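Local coordinates for protein gamma-glutamyltranspeptidase (Ggt) (Helicobacter pylori 26695, PDB 5BPK) that probably cleaves gamma-glutamyl bonds, such as that of glutathione, and transfers the gamma-glutamyl group to water or another acceptor, as an Ntn-hydrolase, at residues A[134-139]-A[257-262]; A[242-245]-A[250-253]; A[302-305]-A[310-313]. All blocks are in the same frame, centred on the assembly; numbering follows the deposited sequence.

Contact 1 (A[134-139]-A[257-262]); sequences AGVPGT and ASYNVK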
# COMPACT_ATOMS: atom_id res chain seq x y z
N ALA A 134 -5.78 14.30 -8.59
CA ALA A 134 -4.65 13.45 -9.03
C ALA A 134 -3.27 14.07 -8.83
O ALA A 134 -3.04 15.23 -9.20
CB ALA A 134 -4.82 13.06 -10.49
N GLY A 135 -2.36 13.27 -8.28
CA GLY A 135 -0.93 13.55 -8.35
C GLY A 135 -0.34 13.01 -9.64
O GLY A 135 -0.96 12.22 -10.35
N VAL A 136 0.88 13.44 -9.96
CA VAL A 136 1.56 12.97 -11.17
C VAL A 136 1.89 11.48 -11.03
O VAL A 136 2.60 11.11 -10.11
CB VAL A 136 2.86 13.77 -11.43
CG1 VAL A 136 3.45 13.36 -12.76
CG2 VAL A 136 2.59 15.27 -11.41
N PRO A 137 1.37 10.61 -11.94
CA PRO A 137 1.57 9.16 -11.76
C PRO A 137 3.03 8.71 -11.79
O PRO A 137 3.81 9.17 -12.65
CB PRO A 137 0.84 8.56 -12.95
CG PRO A 137 -0.23 9.57 -13.29
CD PRO A 137 0.44 10.90 -13.04
N GLY A 138 3.38 7.81 -10.88
CA GLY A 138 4.72 7.25 -10.77
C GLY A 138 4.88 5.79 -11.15
O GLY A 138 6.00 5.34 -11.32
N THR A 139 3.77 5.04 -11.26
CA THR A 139 3.87 3.59 -11.47
C THR A 139 4.71 3.17 -12.67
O THR A 139 5.55 2.29 -12.54
CB THR A 139 2.48 2.96 -11.56
OG1 THR A 139 1.85 3.12 -10.29
CG2 THR A 139 2.53 1.47 -11.95
N ALA A 257 7.08 15.03 -17.88
CA ALA A 257 8.49 14.97 -18.28
C ALA A 257 9.47 15.13 -17.11
O ALA A 257 10.62 14.70 -17.20
CB ALA A 257 8.78 16.02 -19.37
N SER A 258 8.99 15.74 -16.02
CA SER A 258 9.80 15.94 -14.81
C SER A 258 9.56 14.90 -13.69
O SER A 258 10.19 15.00 -12.62
CB SER A 258 9.63 17.36 -14.27
OG SER A 258 8.30 17.64 -13.85
N TYR A 259 8.71 13.91 -13.93
CA TYR A 259 8.45 12.90 -12.90
C TYR A 259 9.71 12.06 -12.71
O TYR A 259 10.28 11.55 -13.68
CB TYR A 259 7.26 11.95 -13.20
CG TYR A 259 7.13 11.03 -12.01
CD1 TYR A 259 6.43 11.45 -10.89
CD2 TYR A 259 7.84 9.84 -11.95
CE1 TYR A 259 6.38 10.68 -9.76
CE2 TYR A 259 7.81 9.05 -10.80
CZ TYR A 259 7.09 9.48 -9.71
OH TYR A 259 7.06 8.74 -8.57
N ASN A 260 10.11 11.91 -11.45
CA ASN A 260 11.32 11.19 -11.08
C ASN A 260 11.04 10.17 -9.97
O ASN A 260 10.42 10.52 -8.97
CB ASN A 260 12.41 12.19 -10.60
CG ASN A 260 11.92 13.18 -9.49
OD1 ASN A 260 10.80 13.73 -9.53
ND2 ASN A 260 12.80 13.45 -8.52
N VAL A 261 11.43 8.91 -10.17
CA VAL A 261 11.50 7.97 -9.03
C VAL A 261 12.69 8.36 -8.17
O VAL A 261 13.57 9.09 -8.61
CB VAL A 261 11.65 6.47 -9.44
CG1 VAL A 261 10.49 6.03 -10.34
CG2 VAL A 261 13.01 6.19 -10.08
N LYS A 262 12.70 7.88 -6.93
CA LYS A 262 13.85 8.03 -6.06
C LYS A 262 14.20 6.71 -5.41
O LYS A 262 13.35 6.05 -4.81
CB LYS A 262 13.59 9.09 -5.00
CG LYS A 262 13.52 10.49 -5.62
CD LYS A 262 13.58 11.60 -4.61
CE LYS A 262 14.86 11.60 -3.81
NZ LYS A 262 15.10 12.92 -3.15

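Contact 2 (A[242-245]-A[250-253]); sequences KDMK and IITK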
# COMPACT_ATOMS: atom_id res chain seq x y z
N LYS A 242 -4.25 17.25 -22.34
CA LYS A 242 -5.49 17.68 -22.99
C LYS A 242 -6.71 17.44 -22.10
O LYS A 242 -7.53 18.35 -21.89
CB LYS A 242 -5.68 16.93 -24.31
CG LYS A 242 -6.88 17.41 -25.09
CD LYS A 242 -7.08 16.62 -26.36
CE LYS A 242 -8.46 16.88 -26.89
NZ LYS A 242 -8.74 18.35 -27.06
N ASP A 243 -6.82 16.22 -21.58
CA ASP A 243 -7.97 15.86 -20.74
C ASP A 243 -7.96 16.66 -19.43
O ASP A 243 -9.02 17.05 -18.93
CB ASP A 243 -8.01 14.33 -20.49
CG ASP A 243 -9.42 13.79 -20.40
OD1 ASP A 243 -10.37 14.45 -20.91
OD2 ASP A 243 -9.60 12.69 -19.82
N MET A 244 -6.77 16.90 -18.89
CA MET A 244 -6.61 17.76 -17.71
C MET A 244 -7.14 19.18 -17.95
O MET A 244 -7.93 19.69 -17.16
CB MET A 244 -5.15 17.81 -17.27
CG MET A 244 -4.70 16.54 -16.55
SD MET A 244 -5.26 16.50 -14.83
CE MET A 244 -5.10 14.76 -14.38
N LYS A 245 -6.70 19.79 -19.05
CA LYS A 245 -7.15 21.14 -19.42
C LYS A 245 -8.67 21.21 -19.59
O LYS A 245 -9.31 22.16 -19.15
CB LYS A 245 -6.43 21.59 -20.69
CG LYS A 245 -6.68 23.05 -21.08
N ILE A 250 -4.80 19.98 -13.45
CA ILE A 250 -3.60 20.80 -13.60
C ILE A 250 -2.32 20.08 -14.06
O ILE A 250 -1.28 20.71 -14.24
CB ILE A 250 -3.30 21.60 -12.30
CG1 ILE A 250 -3.10 20.67 -11.10
CG2 ILE A 250 -4.42 22.60 -12.01
CD1 ILE A 250 -2.49 21.39 -9.89
N ILE A 251 -2.39 18.77 -14.27
CA ILE A 251 -1.21 18.02 -14.72
C ILE A 251 -0.94 18.33 -16.19
O ILE A 251 -1.85 18.31 -17.02
CB ILE A 251 -1.35 16.51 -14.50
CG1 ILE A 251 -1.43 16.22 -13.00
CG2 ILE A 251 -0.16 15.75 -15.13
CD1 ILE A 251 -1.83 14.81 -12.66
N THR A 252 0.32 18.63 -16.48
CA THR A 252 0.76 19.04 -17.80
C THR A 252 1.87 18.13 -18.32
O THR A 252 2.43 17.31 -17.59
CB THR A 252 1.33 20.47 -17.76
OG1 THR A 252 2.50 20.49 -16.94
CG2 THR A 252 0.30 21.46 -17.23
N LYS A 253 2.23 18.33 -19.59
CA LYS A 253 3.38 17.64 -20.16
C LYS A 253 4.68 17.92 -19.38
O LYS A 253 5.56 17.07 -19.31
CB LYS A 253 3.56 18.00 -21.64
CG LYS A 253 2.54 17.34 -22.54
CD LYS A 253 2.79 17.67 -24.01
CE LYS A 253 2.31 19.06 -24.36
NZ LYS A 253 2.36 19.31 -25.83

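Contact 3 (A[302-305]-A[310-313]); sequences SALG and KNIH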
# COMPACT_ATOMS: atom_id res chain seq x y z
N SER A 302 5.13 -13.83 23.69
CA SER A 302 4.95 -15.27 23.48
C SER A 302 4.39 -15.98 24.71
O SER A 302 3.71 -16.99 24.58
CB SER A 302 6.26 -15.93 23.06
OG SER A 302 7.14 -16.09 24.17
N ALA A 303 4.67 -15.45 25.90
CA ALA A 303 4.26 -16.09 27.15
C ALA A 303 2.75 -16.26 27.25
O ALA A 303 2.28 -17.30 27.71
CB ALA A 303 4.77 -15.29 28.35
N LEU A 304 2.00 -15.24 26.86
CA LEU A 304 0.54 -15.30 26.94
C LEU A 304 -0.11 -15.68 25.62
O LEU A 304 -1.24 -16.15 25.61
CB LEU A 304 -0.04 -13.98 27.44
CG LEU A 304 0.27 -13.65 28.90
CD1 LEU A 304 -0.20 -12.26 29.22
CD2 LEU A 304 -0.35 -14.66 29.83
N GLY A 305 0.60 -15.48 24.51
CA GLY A 305 0.16 -15.96 23.21
C GLY A 305 -0.82 -15.06 22.47
O GLY A 305 -1.22 -14.00 22.96
N LYS A 310 -3.72 -8.74 27.59
CA LYS A 310 -2.50 -8.03 28.00
C LYS A 310 -1.65 -7.67 26.78
O LYS A 310 -1.07 -6.58 26.72
CB LYS A 310 -1.70 -8.84 29.04
CG LYS A 310 -0.27 -8.36 29.24
CD LYS A 310 0.39 -8.94 30.48
CE LYS A 310 1.85 -8.49 30.58
NZ LYS A 310 2.68 -8.98 29.43
N ASN A 311 -1.56 -8.59 25.82
CA ASN A 311 -0.73 -8.37 24.64
C ASN A 311 -1.34 -7.35 23.69
O ASN A 311 -0.64 -6.48 23.17
CB ASN A 311 -0.45 -9.69 23.94
CG ASN A 311 0.46 -10.62 24.73
OD1 ASN A 311 1.08 -10.22 25.73
ND2 ASN A 311 0.56 -11.85 24.28
N ILE A 312 -2.66 -7.45 23.50
CA ILE A 312 -3.41 -6.51 22.66
C ILE A 312 -3.28 -5.08 23.23
O ILE A 312 -3.08 -4.11 22.48
CB ILE A 312 -4.89 -6.92 22.55
CG1 ILE A 312 -5.02 -8.26 21.79
CG2 ILE A 312 -5.75 -5.83 21.87
CD1 ILE A 312 -6.38 -8.89 21.87
N HIS A 313 -3.37 -4.98 24.56
CA HIS A 313 -3.22 -3.71 25.28
C HIS A 313 -1.87 -3.05 25.02
O HIS A 313 -1.80 -1.86 24.67
CB HIS A 313 -3.44 -3.95 26.79
CG HIS A 313 -3.22 -2.73 27.63
ND1 HIS A 313 -3.74 -1.50 27.31
CD2 HIS A 313 -2.58 -2.58 28.82
CE1 HIS A 313 -3.42 -0.63 28.26
NE2 HIS A 313 -2.71 -1.26 29.18
O HOH W 1 2.58 -12.02 27.32

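Contact 1 (A[134-139]-A[257-262])
Tyr259 lays one face of its ring over Pro137 O and Gly138, and this one aromatic side chain carries nearly the whole contact. Gly138 sits over that face, its CA 3.9 Å from the ring centroid and 29° off the normal, a CH-pi contact made close by the bare alpha carbon: CA comes to 3.4 Å from Tyr259 CZ. Pro137 O lies above the same face but displaced toward the rim, 3.9 Å from Tyr259 CG, and it is satisfied by a hydrogen bond from Tyr232 OH. At the base of the ring Val136 CG1 packs against Tyr259 CD1 at 4.0 Å, the two side chains sliding past each other in opposite directions. With CG anti to the backbone N (chi1 -178°), the tyrosine ring is directed across to residues 136-138, and its OH hydrogen-bonds to Arg103 O. The touching residues lie in loops. Residues 134-139 lead into helix 139-150, whose Ala141 also touches the tyrosine, while residues 257-262 connect helix 253-257 to strand 262-271; Phe102 of the adjacent strand 97-102 packs on the tyrosine too, as does Arg69 of the other chain.

Contact 2 (A[242-245]-A[250-253])
Met244 reaches from helix 234-246 to the returning loop and lies obliquely across Ile251. Its CG is anti to the carbonyl carbon (chi1 -76°), and a bend at chi2, -79°, folds the chain so that sulfur and methyl turn along the loop instead of extending away from the helix. The side chain is met along its whole length. CB and CG rest against a carbonyl, with CB 3.3 Å from Ile251 O; SD passes the loop backbone, 3.7 Å from Ile251 N and 3.8 Å from Ile250 N; and the terminal CE meets Ile251 CD1 at 3.7 Å. The isoleucine answers with an extended branch: its chi2 of 169° carries CD1 out to the methionine methyl. Ile250 contributes mainly backbone, since its CB points away from the helix and its side chain packs on Pro107 and Leu132. Leu37 of the partner chain also packs on Met244. The contact is mainly van der Waals, a polarisable thioether bordering a peptide link with no hydrogen bond between the two segments. Ile251 N is buried here with no partner in the model, which probably carries a desolvation cost.

Contact 3 (A[302-305]-A[310-313])
Asn311 meets Gly305 through its amide nitrogen, ND2 lying 3.1 Å from Gly305 O in a weak hydrogen bond bent to 134° at the hydrogen. Its CG stands anti to the carbonyl carbon (chi1 -69°), which directs the amide to the loop. A water lies 2.8 Å from Asn311 OD1, placed to donate to it, and is also a long, weak acceptor for Leu304 N. Both polar atoms of the amide thus face the 302-305 segment, one directly and one probably through this water. Alongside, Leu304 CD1 lies on the aliphatic stem of Lys310, 3.6 Å from its CD and 3.7 Å from its CB, with the two side chains crossing at about a right angle. In the next shell, Leu301 O is the stronger partner of Asn311 ND2, and Tyr111 of the partner chain packs on the same side chain. Ser302 OG bonds to Asp300 OD1 just upstream. A side chain in the first turn of helix 309-329 thus hydrogen-bonds back to two carbonyls of the preceding loop, Leu301 O and more weakly Gly305 O, tying the loop that follows helix 285-296 to the start of the next helix.

Contacts 1 and 2 form one continuous region, their centres 14 Å apart, with the short turn of contact 2 nested along the chain inside the long, mostly helical excursion closed by contact 1. They meet mainly through Ile251, whose CD1 is 3.6 Å from Gly135 O and 3.7 Å from Ala134 O, with Ala134 CB and Met244 CE 4.3 Å apart. Contact 3 stands alone on the opposite side of the chain's centre, its centre 43 Å from that of contact 1 and 53 Å from that of contact 2. The bound ligand, (2S)-amino[(5S)-4,5-dihydro-1,2-oxazol-5-yl]acetic acid, probably derived from acivicin, lies about 12 Å from the side chain of Tyr259, too far for direct contact with this residue.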